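Local coordinates for protein phage terminase large subunit (Thermus phage P7426, PDB 7KS4) that probably acts as an ATP-driven motor moving viral DNA into empty capsids and, in its full length, as a genome-cutting endonuclease, this chain being the ATPase domain, at residues P11-K14 and F15-L18; A56-E59 and L60-P64; E90-A93 and E94-A98. All coordinates share one frame; numbering follows the deposited sequence.

Contact 1 of 3, residues P11-K14 and F15-L18; sequences PSDK and FFEL
The ring of Phe16 carries the carbonyl oxygen of Ser12 over one face, displaced from the ring centre toward the rim, with Ser12 O only 3.3 Å from Phe16 CG. Pro11 reaches the same ring obliquely near its far end, where Pro11 CB lies 3.7 Å from Phe16 CE1. The carboxylate of Asp13 approaches the ring obliquely on the CD2 side, its plane turned 48° from that of the ring. Here Asp13 OD1 is 3.8 Å from Phe16 CD2. Pro11 CB also touches the second ring, at 4.1 Å from Phe15 CD2, so one methylene serves two neighbouring phenylalanines. These groups gather where the chain enters helix 13-19, with Ser12 at its N-cap. The hydroxyl, folded back between backbone N and carbonyl carbon (chi1 59°), accepts from the backbone: Phe15 N to Ser12 OG is 3.1 Å. The carbonyl of the same residue opens the helical ladder, taking Phe16 N at 2.8 Å from Ser12 O in a nearly straight bond (170° at the hydrogen). The hydroxyl thus gives an acceptor to an amide of the first turn. The Phe15 ring leads away from the cap toward helices 48-62 and 75-92, meeting Phe58 edge-to-face and touching Val57 and Leu92. Phe16 turns instead toward His31 and Tyr21, the latter part of the ADP pocket, and its side chain lies about 9 Å from the bound nucleotide.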
# COMPACT_ATOMS: atom_id res chain seq x y z
N PRO A 11 -7.36 11.07 2.88
CA PRO A 11 -6.76 11.76 4.03
C PRO A 11 -6.31 13.16 3.65
O PRO A 11 -5.80 13.39 2.55
CB PRO A 11 -5.59 10.86 4.42
CG PRO A 11 -5.28 10.07 3.17
CD PRO A 11 -6.60 9.87 2.50
N SER A 12 -6.53 14.09 4.57
CA SER A 12 -6.30 15.51 4.40
C SER A 12 -4.96 15.94 5.02
O SER A 12 -4.33 15.20 5.78
CB SER A 12 -7.44 16.30 5.06
OG SER A 12 -7.53 16.01 6.45
N ASP A 13 -4.54 17.16 4.68
CA ASP A 13 -3.38 17.75 5.36
C ASP A 13 -3.58 17.75 6.87
O ASP A 13 -2.64 17.49 7.62
CB ASP A 13 -3.13 19.17 4.85
CG ASP A 13 -2.65 19.20 3.41
OD1 ASP A 13 -2.06 18.19 2.95
OD2 ASP A 13 -2.84 20.23 2.74
N LYS A 14 -4.79 18.05 7.33
CA LYS A 14 -5.07 18.00 8.76
C LYS A 14 -4.86 16.60 9.31
O LYS A 14 -4.30 16.43 10.40
CB LYS A 14 -6.50 18.47 9.03
CG LYS A 14 -6.84 19.82 8.42
CD LYS A 14 -7.14 20.88 9.47
CE LYS A 14 -8.61 20.87 9.85
NZ LYS A 14 -8.87 21.83 10.96
N PHE A 15 -5.29 15.58 8.57
CA PHE A 15 -5.07 14.22 9.04
C PHE A 15 -3.58 13.87 9.03
O PHE A 15 -3.09 13.23 9.96
CB PHE A 15 -5.87 13.22 8.21
CG PHE A 15 -5.96 11.86 8.83
CD1 PHE A 15 -6.95 11.58 9.76
CD2 PHE A 15 -5.06 10.87 8.50
CE1 PHE A 15 -7.03 10.32 10.35
CE2 PHE A 15 -5.14 9.61 9.08
CZ PHE A 15 -6.13 9.34 10.00
N PHE A 16 -2.86 14.25 7.97
CA PHE A 16 -1.41 14.04 7.95
C PHE A 16 -0.76 14.67 9.17
O PHE A 16 0.11 14.06 9.81
CB PHE A 16 -0.80 14.63 6.68
CG PHE A 16 -1.25 13.98 5.40
CD1 PHE A 16 -1.67 12.66 5.38
CD2 PHE A 16 -1.22 14.69 4.21
CE1 PHE A 16 -2.06 12.06 4.19
CE2 PHE A 16 -1.61 14.10 3.03
CZ PHE A 16 -2.03 12.78 3.01
N GLU A 17 -1.14 15.91 9.48
CA GLU A 17 -0.56 16.61 10.62
C GLU A 17 -0.81 15.86 11.92
O GLU A 17 0.07 15.79 12.79
CB GLU A 17 -1.14 18.02 10.68
CG GLU A 17 -0.49 18.93 11.68
CD GLU A 17 0.80 19.56 11.17
OE1 GLU A 17 1.43 18.98 10.25
OE2 GLU A 17 1.17 20.64 11.69
N LEU A 18 -2.01 15.29 12.08
CA LEU A 18 -2.26 14.42 13.24
C LEU A 18 -1.29 13.25 13.26
O LEU A 18 -0.79 12.86 14.32
CB LEU A 18 -3.70 13.91 13.23
CG LEU A 18 -4.81 14.90 13.60
CD1 LEU A 18 -6.19 14.25 13.41
CD2 LEU A 18 -4.65 15.37 15.03

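Contact 2 of 3, residues A56-E59 and L60-P64; sequences AVFE and LFARP
Ala56 begins the series by offering its carbonyl to Leu60 N, 3.1 Å from Ala56 O; the same oxygen also lies against the Leu60 side chain. Val57 follows with a weak bond from Phe61 N to its carbonyl, and its CG1 branch, anti to the backbone N (chi1 176°), lies alongside the Phe61 ring, 4.0 Å from CD2. Val57 O sits at the edge of that ring, near its plane, 3.4 Å from Phe61 CD2. These are the closing turns of helix 48-62, whose N-terminal end is continuous with the P-loop of the P-loop NTPase fold: Lys48 and Ser49 contact ADP and magnesium at that end, whereas the present turns lie at the other. Phe58 gives the contact its CH-pi interaction. The methyl of Ala62 stands over one ring face, its CB 3.7 Å from the Phe58 centroid and 15° off the normal, while Ala62 N makes a short, nearly axial bond of 2.7 Å to Phe58 O. At Glu59 the carbonyl O takes Arg63 N at 2.9 Å from a tilted direction as the chain leaves helical geometry. Although their side chains run side by side, Glu59 OE1 and Arg63 NE remain 5.4 Å apart, and OE1 meets the aliphatic part of Arg63 instead. The other carboxylate oxygen, Glu59 OE2, accepts a hydrogen bond from Trp178 NE1.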
# COMPACT_ATOMS: atom_id res chain seq x y z
N ALA A 56 -3.98 3.00 5.34
CA ALA A 56 -4.68 2.07 6.22
C ALA A 56 -5.17 2.75 7.49
O ALA A 56 -6.31 2.55 7.91
CB ALA A 56 -3.76 0.90 6.56
N VAL A 57 -4.32 3.57 8.12
CA VAL A 57 -4.73 4.27 9.33
C VAL A 57 -5.97 5.10 9.07
O VAL A 57 -6.94 5.08 9.85
CB VAL A 57 -3.59 5.15 9.87
CG1 VAL A 57 -4.07 5.94 11.09
CG2 VAL A 57 -2.37 4.32 10.24
N PHE A 58 -5.97 5.86 7.97
CA PHE A 58 -7.10 6.71 7.66
C PHE A 58 -8.39 5.89 7.53
O PHE A 58 -9.42 6.24 8.12
CB PHE A 58 -6.82 7.49 6.37
CG PHE A 58 -7.93 8.41 5.98
CD1 PHE A 58 -8.16 9.58 6.69
CD2 PHE A 58 -8.76 8.11 4.92
CE1 PHE A 58 -9.18 10.43 6.35
CE2 PHE A 58 -9.79 8.95 4.56
CZ PHE A 58 -9.99 10.12 5.28
N GLU A 59 -8.34 4.80 6.78
CA GLU A 59 -9.54 3.98 6.61
C GLU A 59 -10.09 3.50 7.94
O GLU A 59 -11.31 3.55 8.17
CB GLU A 59 -9.24 2.78 5.71
CG GLU A 59 -9.01 3.13 4.25
CD GLU A 59 -10.29 3.52 3.53
OE1 GLU A 59 -11.36 3.02 3.88
OE2 GLU A 59 -10.20 4.34 2.59
N LEU A 60 -9.21 3.04 8.84
CA LEU A 60 -9.69 2.43 10.08
C LEU A 60 -10.44 3.43 10.95
O LEU A 60 -11.39 3.05 11.64
CB LEU A 60 -8.52 1.81 10.85
CG LEU A 60 -7.80 0.67 10.11
CD1 LEU A 60 -6.56 0.24 10.87
CD2 LEU A 60 -8.73 -0.52 9.87
N PHE A 61 -10.03 4.70 10.93
CA PHE A 61 -10.67 5.73 11.75
C PHE A 61 -11.76 6.49 11.00
O PHE A 61 -12.78 6.85 11.60
CB PHE A 61 -9.63 6.74 12.24
CG PHE A 61 -8.78 6.22 13.34
CD1 PHE A 61 -9.26 6.20 14.64
CD2 PHE A 61 -7.51 5.74 13.09
CE1 PHE A 61 -8.48 5.72 15.68
CE2 PHE A 61 -6.73 5.25 14.13
CZ PHE A 61 -7.22 5.24 15.42
N ALA A 62 -11.55 6.78 9.71
CA ALA A 62 -12.49 7.58 8.95
C ALA A 62 -13.65 6.77 8.41
O ALA A 62 -14.68 7.34 8.05
CB ALA A 62 -11.79 8.28 7.78
N ARG A 63 -13.51 5.44 8.37
CA ARG A 63 -14.54 4.54 7.86
C ARG A 63 -14.76 3.46 8.90
O ARG A 63 -14.27 2.33 8.76
CB ARG A 63 -14.11 3.95 6.51
CG ARG A 63 -14.26 4.91 5.36
CD ARG A 63 -15.72 5.03 4.97
NE ARG A 63 -15.93 5.86 3.79
CZ ARG A 63 -17.10 5.96 3.15
NH1 ARG A 63 -18.16 5.29 3.58
NH2 ARG A 63 -17.21 6.74 2.08
N PRO A 64 -15.49 3.77 9.98
CA PRO A 64 -15.72 2.77 11.03
C PRO A 64 -16.35 1.51 10.47
O PRO A 64 -17.31 1.56 9.70
CB PRO A 64 -16.67 3.49 12.00
CG PRO A 64 -16.43 4.94 11.76
CD PRO A 64 -16.12 5.06 10.29

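Contact 3 of 3, residues E90-A93 and E94-A98; sequences ERLA and EVFPA
Three successive backbone bonds, each spanning three residues, wind the chain from 90-93 into 94-98: Glu94 N to Arg91 O at 3.1 Å, Val95 N to Leu92 O at 3.0 Å and Phe96 N to Ala93 O at 3.1 Å. In all three the donor stands well above the carbonyl plane, by 67° for the last, as is usual for i to i+3 bonds. The side chains that meet most closely are Leu92 and Phe96, which lie side by side and point the same way. One leucine methyl, Leu92 CD2, approaches the edge of the ring in its plane, 3.7 Å from Phe96 CE2, with Leu92 CG almost as near. The ring owes this place to its first torsion, which sets CG beside the backbone N and anti to the carbonyl carbon (chi1 -62°); Phe96 CD2 then also rests 3.4 Å from Leu92 O, obliquely. The CG2 methyl of Val95 lies 3.2 Å from Leu92 O as well. Further back along the chain, Glu94 CB packs 3.3 Å from Arg91 O, the acceptor of its own amide. Residues 94-98 lead from helix 75-92 to strand 99-104, an outermost strand of the sheet within this chain. Leu92 also packs on Val57 and Phe61, and the Phe96 ring meets that of Phe61. Arg91 turns elsewhere, to a salt bridge with Glu87 and a hydrogen bond to Leu19 O. The chemistry is therefore divided: backbone amides and carbonyls hold the turns together, apolar groups around Leu92 join them to the neighbouring helices, and the arginine charge is matched outside the two segments.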
# COMPACT_ATOMS: atom_id res chain seq x y z
N GLU A 90 -2.33 3.04 17.31
CA GLU A 90 -2.34 3.09 18.77
C GLU A 90 -2.07 4.50 19.28
O GLU A 90 -2.62 4.90 20.31
CB GLU A 90 -1.34 2.09 19.34
CG GLU A 90 -1.88 0.66 19.30
CD GLU A 90 -0.91 -0.38 19.80
OE1 GLU A 90 0.26 -0.04 20.08
OE2 GLU A 90 -1.32 -1.55 19.89
N ARG A 91 -1.25 5.27 18.56
CA ARG A 91 -1.01 6.66 18.95
C ARG A 91 -2.21 7.54 18.61
O ARG A 91 -2.67 8.33 19.45
CB ARG A 91 0.25 7.17 18.25
CG ARG A 91 0.45 8.68 18.36
CD ARG A 91 1.87 9.07 17.99
NE ARG A 91 2.25 8.59 16.67
CZ ARG A 91 1.99 9.22 15.53
NH1 ARG A 91 2.38 8.70 14.37
NH2 ARG A 91 1.35 10.38 15.54
N LEU A 92 -2.71 7.44 17.38
CA LEU A 92 -3.79 8.32 16.94
C LEU A 92 -5.05 8.12 17.75
O LEU A 92 -5.83 9.07 17.92
CB LEU A 92 -4.08 8.07 15.46
CG LEU A 92 -4.56 9.31 14.70
CD1 LEU A 92 -3.40 10.29 14.54
CD2 LEU A 92 -5.14 8.90 13.35
N ALA A 93 -5.29 6.91 18.25
CA ALA A 93 -6.50 6.65 19.02
C ALA A 93 -6.61 7.58 20.22
O ALA A 93 -7.73 7.82 20.69
CB ALA A 93 -6.54 5.19 19.48
N GLU A 94 -5.48 8.10 20.72
CA GLU A 94 -5.54 9.03 21.84
C GLU A 94 -6.48 10.20 21.56
O GLU A 94 -7.19 10.64 22.46
CB GLU A 94 -4.14 9.56 22.16
CG GLU A 94 -4.12 10.67 23.20
CD GLU A 94 -4.59 10.20 24.56
OE1 GLU A 94 -4.47 8.98 24.83
OE2 GLU A 94 -5.06 11.04 25.36
N VAL A 95 -6.47 10.72 20.33
CA VAL A 95 -7.24 11.92 20.00
C VAL A 95 -8.62 11.59 19.42
O VAL A 95 -9.33 12.50 18.97
CB VAL A 95 -6.46 12.84 19.05
CG1 VAL A 95 -5.14 13.27 19.70
CG2 VAL A 95 -6.22 12.20 17.70
N PHE A 96 -9.04 10.32 19.45
CA PHE A 96 -10.41 9.93 19.13
C PHE A 96 -10.96 9.21 20.35
O PHE A 96 -10.89 7.97 20.44
CB PHE A 96 -10.45 9.07 17.87
CG PHE A 96 -9.95 9.80 16.66
CD1 PHE A 96 -10.72 10.79 16.08
CD2 PHE A 96 -8.70 9.52 16.12
CE1 PHE A 96 -10.26 11.49 14.97
CE2 PHE A 96 -8.23 10.21 15.00
CZ PHE A 96 -9.02 11.20 14.43
N PRO A 97 -11.49 9.94 21.34
CA PRO A 97 -11.87 9.30 22.61
C PRO A 97 -12.89 8.17 22.48
O PRO A 97 -12.97 7.33 23.39
CB PRO A 97 -12.44 10.47 23.43
CG PRO A 97 -11.73 11.67 22.91
CD PRO A 97 -11.55 11.41 21.43
N ALA A 98 -13.66 8.13 21.39
CA ALA A 98 -14.64 7.08 21.17
C ALA A 98 -14.06 5.85 20.49
O ALA A 98 -14.82 5.05 19.93
CB ALA A 98 -15.81 7.63 20.34

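The three contacts are local, within or next to helices, yet each sits differently in the fold. Contact 2 is the most buried and lies on helix 48-62; contact 1 is partly buried at the start of helix 13-19, and contact 3 lies at the surface, where helix 75-92 gives way to a loop. The aromatic and aliphatic side chains of all three meet in one apolar cluster, with Phe15 and Leu92 at its junctions. Capping by a serine hydroxyl belongs to contact 1, a methyl over a ring to contact 2, and a run of i to i+3 backbone bonds to contact 3.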